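Local coordinates for capsid fiber protein (PDB 6QYY) that forms the base of the head fibers of bacteriophage phi29, a trimeric fold that probably anchors each fiber to the capsid surface, at residues 17-22 and 28-33; 75-80 and 85-90. One frame throughout, in Å; residues are numbered along the deposited sequence.

Contact 1: residues 17-22 and 28-33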
# COMPACT_ATOMS: atom_id res chain seq x y z
N ARG A 17 10.61 -1.22 16.30
CA ARG A 17 9.51 -2.00 16.83
C ARG A 17 8.20 -1.55 16.20
O ARG A 17 8.03 -0.38 15.82
CB ARG A 17 9.43 -1.87 18.35
CG ARG A 17 10.72 -2.24 19.05
CD ARG A 17 11.00 -3.73 18.95
NE ARG A 17 12.25 -4.09 19.62
CZ ARG A 17 12.33 -4.43 20.90
NH1 ARG A 17 11.24 -4.45 21.66
NH2 ARG A 17 13.50 -4.75 21.44
N LEU A 18 7.29 -2.50 16.05
CA LEU A 18 5.99 -2.22 15.45
C LEU A 18 5.16 -1.36 16.39
O LEU A 18 5.22 -1.53 17.62
CB LEU A 18 5.25 -3.53 15.15
CG LEU A 18 6.04 -4.46 14.22
CD1 LEU A 18 5.50 -5.89 14.34
CD2 LEU A 18 6.01 -3.95 12.78
N LEU A 19 4.37 -0.45 15.82
CA LEU A 19 3.63 0.54 16.58
C LEU A 19 2.12 0.43 16.36
O LEU A 19 1.65 0.07 15.28
CB LEU A 19 4.04 1.97 16.21
CG LEU A 19 5.48 2.40 16.44
CD1 LEU A 19 5.68 3.81 15.85
CD2 LEU A 19 5.81 2.35 17.93
N ALA A 20 1.39 0.75 17.43
CA ALA A 20 -0.05 0.95 17.41
C ALA A 20 -0.35 2.42 17.69
O ALA A 20 0.22 3.01 18.62
CB ALA A 20 -0.74 0.07 18.46
N TYR A 21 -1.25 3.00 16.92
CA TYR A 21 -1.72 4.35 17.20
C TYR A 21 -2.97 4.27 18.07
O TYR A 21 -3.83 3.41 17.86
CB TYR A 21 -2.04 5.09 15.91
CG TYR A 21 -0.86 5.30 15.00
CD1 TYR A 21 0.44 5.22 15.48
CD2 TYR A 21 -1.05 5.58 13.65
CE1 TYR A 21 1.54 5.45 14.63
CE2 TYR A 21 0.02 5.81 12.81
CZ TYR A 21 1.30 5.74 13.29
OH TYR A 21 2.35 5.97 12.43
N SER A 22 -3.07 5.17 19.04
CA SER A 22 -4.23 5.14 19.92
C SER A 22 -4.63 6.56 20.27
O SER A 22 -3.85 7.51 20.15
CB SER A 22 -3.97 4.31 21.18
OG SER A 22 -3.11 5.00 22.06
N ILE A 28 -2.52 11.92 19.37
CA ILE A 28 -2.36 10.50 19.10
C ILE A 28 -1.25 9.99 20.00
O ILE A 28 -0.21 10.63 20.15
CB ILE A 28 -2.01 10.23 17.62
CG1 ILE A 28 -3.23 10.44 16.74
CG2 ILE A 28 -1.53 8.80 17.43
CD1 ILE A 28 -4.39 9.48 17.03
N GLU A 29 -1.48 8.83 20.61
CA GLU A 29 -0.44 8.18 21.38
C GLU A 29 0.09 6.98 20.61
O GLU A 29 -0.64 6.35 19.84
CB GLU A 29 -0.95 7.79 22.78
CG GLU A 29 -1.35 9.03 23.58
CD GLU A 29 -1.64 8.74 25.05
OE1 GLU A 29 -1.42 9.65 25.89
OE2 GLU A 29 -2.10 7.62 25.36
N ILE A 30 1.38 6.72 20.76
CA ILE A 30 1.99 5.54 20.16
C ILE A 30 2.48 4.62 21.27
O ILE A 30 2.79 5.06 22.39
CB ILE A 30 3.15 5.90 19.21
CG1 ILE A 30 4.23 6.67 19.96
CG2 ILE A 30 2.66 6.68 17.98
CD1 ILE A 30 5.54 6.82 19.15
N SER A 31 2.54 3.34 20.95
CA SER A 31 3.08 2.33 21.84
C SER A 31 3.38 1.12 20.97
O SER A 31 2.95 1.07 19.81
CB SER A 31 2.12 1.98 22.99
OG SER A 31 0.85 1.61 22.49
N HIS A 32 4.11 0.17 21.53
CA HIS A 32 4.35 -1.08 20.82
C HIS A 32 3.03 -1.75 20.47
O HIS A 32 2.15 -1.89 21.32
CB HIS A 32 5.21 -2.02 21.68
CG HIS A 32 6.61 -1.55 21.83
ND1 HIS A 32 7.42 -1.92 22.88
CD2 HIS A 32 7.35 -0.72 21.05
CE1 HIS A 32 8.60 -1.34 22.75
NE2 HIS A 32 8.59 -0.61 21.65
N ALA A 33 2.91 -2.18 19.21
CA ALA A 33 1.75 -2.95 18.79
C ALA A 33 1.62 -4.20 19.65
O ALA A 33 2.61 -4.82 20.04
CB ALA A 33 1.88 -3.33 17.31
O HOH W 1 -0.85 3.31 21.14

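Contact 2: residues 75-80 and 85-90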
# COMPACT_ATOMS: atom_id res chain seq x y z
N ASP A 75 9.21 -16.69 5.86
CA ASP A 75 8.24 -16.80 6.95
C ASP A 75 7.20 -15.70 6.85
O ASP A 75 7.53 -14.54 6.59
CB ASP A 75 8.94 -16.71 8.31
CG ASP A 75 9.58 -18.02 8.74
OD1 ASP A 75 9.36 -19.05 8.06
OD2 ASP A 75 10.31 -18.01 9.76
N ASN A 76 5.94 -16.06 7.07
CA ASN A 76 4.92 -15.05 7.32
C ASN A 76 5.02 -14.55 8.75
O ASN A 76 5.29 -15.33 9.67
CB ASN A 76 3.54 -15.62 7.05
CG ASN A 76 3.41 -16.16 5.65
OD1 ASN A 76 3.54 -15.41 4.69
ND2 ASN A 76 3.16 -17.46 5.53
N LEU A 77 4.78 -13.26 8.93
CA LEU A 77 5.10 -12.56 10.17
C LEU A 77 3.88 -11.86 10.76
O LEU A 77 3.04 -11.33 10.02
CB LEU A 77 6.19 -11.50 9.92
CG LEU A 77 7.51 -12.06 9.40
CD1 LEU A 77 8.52 -10.93 9.19
CD2 LEU A 77 8.09 -13.10 10.36
N THR A 78 3.83 -11.84 12.09
CA THR A 78 2.89 -11.05 12.89
C THR A 78 3.65 -10.38 14.03
O THR A 78 4.86 -10.57 14.19
CB THR A 78 1.77 -11.93 13.45
OG1 THR A 78 0.73 -11.10 13.99
CG2 THR A 78 2.31 -12.82 14.56
N THR A 79 2.93 -9.60 14.83
CA THR A 79 3.53 -8.94 15.98
C THR A 79 3.78 -9.94 17.11
O THR A 79 2.88 -10.71 17.47
CB THR A 79 2.62 -7.82 16.46
OG1 THR A 79 2.32 -6.95 15.38
CG2 THR A 79 3.29 -7.02 17.57
N GLY A 80 4.99 -9.95 17.65
CA GLY A 80 5.33 -10.72 18.83
C GLY A 80 5.31 -9.88 20.10
O GLY A 80 4.57 -8.89 20.20
N ALA A 85 8.75 -8.63 15.55
CA ALA A 85 8.11 -9.43 14.52
C ALA A 85 8.46 -10.90 14.72
O ALA A 85 9.62 -11.22 15.00
CB ALA A 85 8.55 -8.98 13.12
N VAL A 86 7.47 -11.78 14.59
CA VAL A 86 7.70 -13.22 14.78
C VAL A 86 6.92 -14.00 13.73
O VAL A 86 5.93 -13.53 13.16
CB VAL A 86 7.27 -13.69 16.19
CG1 VAL A 86 8.06 -12.95 17.28
CG2 VAL A 86 5.76 -13.53 16.37
N PRO A 87 7.38 -15.23 13.44
CA PRO A 87 6.62 -16.09 12.53
C PRO A 87 5.24 -16.44 13.07
O PRO A 87 5.02 -16.52 14.28
CB PRO A 87 7.50 -17.35 12.42
CG PRO A 87 8.87 -16.90 12.83
CD PRO A 87 8.64 -15.85 13.87
N THR A 88 4.31 -16.64 12.15
CA THR A 88 2.99 -17.16 12.48
C THR A 88 2.46 -17.89 11.26
O THR A 88 3.00 -17.78 10.15
CB THR A 88 2.01 -16.04 12.90
OG1 THR A 88 0.80 -16.62 13.40
CG2 THR A 88 1.67 -15.14 11.72
N ASP A 89 1.40 -18.68 11.47
CA ASP A 89 0.66 -19.28 10.38
C ASP A 89 -0.82 -18.90 10.40
O ASP A 89 -1.57 -19.39 9.55
CB ASP A 89 0.82 -20.81 10.41
CG ASP A 89 0.80 -21.36 11.80
OD1 ASP A 89 -0.11 -21.00 12.58
OD2 ASP A 89 1.69 -22.17 12.13
N ASP A 90 -1.25 -18.05 11.34
CA ASP A 90 -2.62 -17.57 11.36
C ASP A 90 -2.78 -16.49 10.29
O ASP A 90 -2.24 -15.39 10.45
CB ASP A 90 -3.00 -17.01 12.74
CG ASP A 90 -4.45 -16.49 12.80
OD1 ASP A 90 -5.17 -16.52 11.78
OD2 ASP A 90 -4.87 -16.05 13.90
O HOH W 2 5.51 -18.61 8.61

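Contact 1: residues 17-22 and 28-33
Strands 18-22 and 28-32 form an antiparallel beta hairpin, their short axes 4.6 Å apart and their directions 148° from each other, with Ala20 opposite Ser31 and Ser22 opposite Glu29 as hydrogen-bonded pairs. Ser22 and Glu29 exchange two backbone bonds, whereas Ala20 N reaches Ser31 O at 2.9 Å nearly in line with the carbonyl and the return bond from Ser31 N is weak. Ala20 O also accepts from a water at 2.8 Å, which bonds Ser22 OG and Ser31 OG as well; the two serines lie on the same face of the sheet, and the water links their hydroxyls. Beyond the strand, Ala33 N donates to Leu18 O from well above the carbonyl plane. On the other face Tyr21 and Ile30 run alongside each other, and CG2 of Ile30 packs 3.6 Å from CD1 of Tyr21. With CG1 between N and C (chi1 59°), the CG2 branch of Ile30 stands anti to the carbonyl carbon, where it meets the Tyr21 ring. Phe5 meets the Tyr21 ring edge-to-face, and Tyr97 of the second subunit packs on it too. At the other end of the hairpin the aliphatic root of Arg17 lies against the His32 ring, CB 3.6 Å from CD2; guanidinium and ring planes are 34° apart, and the polar ends of both side chains bind elsewhere, Arg17 NH1 to Asp82 O and His32 NE2 to Met14 N. The hairpin is thus two-faced: water ties its serine side together, while Ile30 and Tyr21 pack on strand 52-57, and Tyr21 also reaches the second subunit.

Contact 2: residues 75-80 and 85-90
Thr78 N donates to Val86 O at 2.9 Å, and Val86 N returns an equally long bond to Thr78 O; both run nearly straight down the acceptor carbonyls and pin the centre of this antiparallel hairpin. The strands are strongly twisted, 133° between their directions, and Thr88 N still reaches Asn76 O at 3.0 Å. A water takes the next step, accepting from Asn76 N and donating to Thr88 O at 3.1 Å. Pro87 has no N-H to give, but as a non-hydrogen-bonded partner of Leu77 it costs the pairing nothing, and its CA approaches Asn76 O at 3.2 Å in a CH...O contact. Thr78 and Thr88 cross at about a right angle through their carbon branches, Thr78 CG2 lying 3.6 Å from Thr88 CB. In both residues OG1 stands anti to N (chi1 -168° and -171°), which brings the methyls together and leaves the hydroxyls for other work: Thr78 OG1 bonds Thr93 O, and Thr88 OG1 accepts from Asp90 N in an ST turn. Towards the loop, Val86 CG2 rests on CA of Gly80 at 3.8 Å. Leu77 extends CD2 over the backbone of Val86, 3.6 Å from its O. At the far end Asp75 OD2 lies by Pro87 CG while bonding Lys72 N, and its OD1 binds Gln23 of the third subunit. Backbone bonds therefore fix the register, methyl contacts join Thr78 to Thr88, and the buried Thr78 hydroxyl and the Asp75 carboxylate tie the hairpin to the surrounding chain, Asp75 also to the third subunit.

Contacts 1 and 2 are successive beta hairpins whose centres lie 18 Å apart on opposite sides of the chain's centre. The hairpin at 17-22 and 28-33 belongs to a mixed five-strand sheet, where strand 28-32 also pairs with strand 3-9; the one at 75-80 and 85-90 belongs to a separate antiparallel sheet, in which strand 85-87 is outermost within the chain. The two sheets meet where Thr79 packs against Leu18 and Ala33, with Ala33 O 3.4 Å from Thr79 CG2. Each hairpin also touches a different neighbouring subunit, so both sheets of this all-beta base share in joining the three chains.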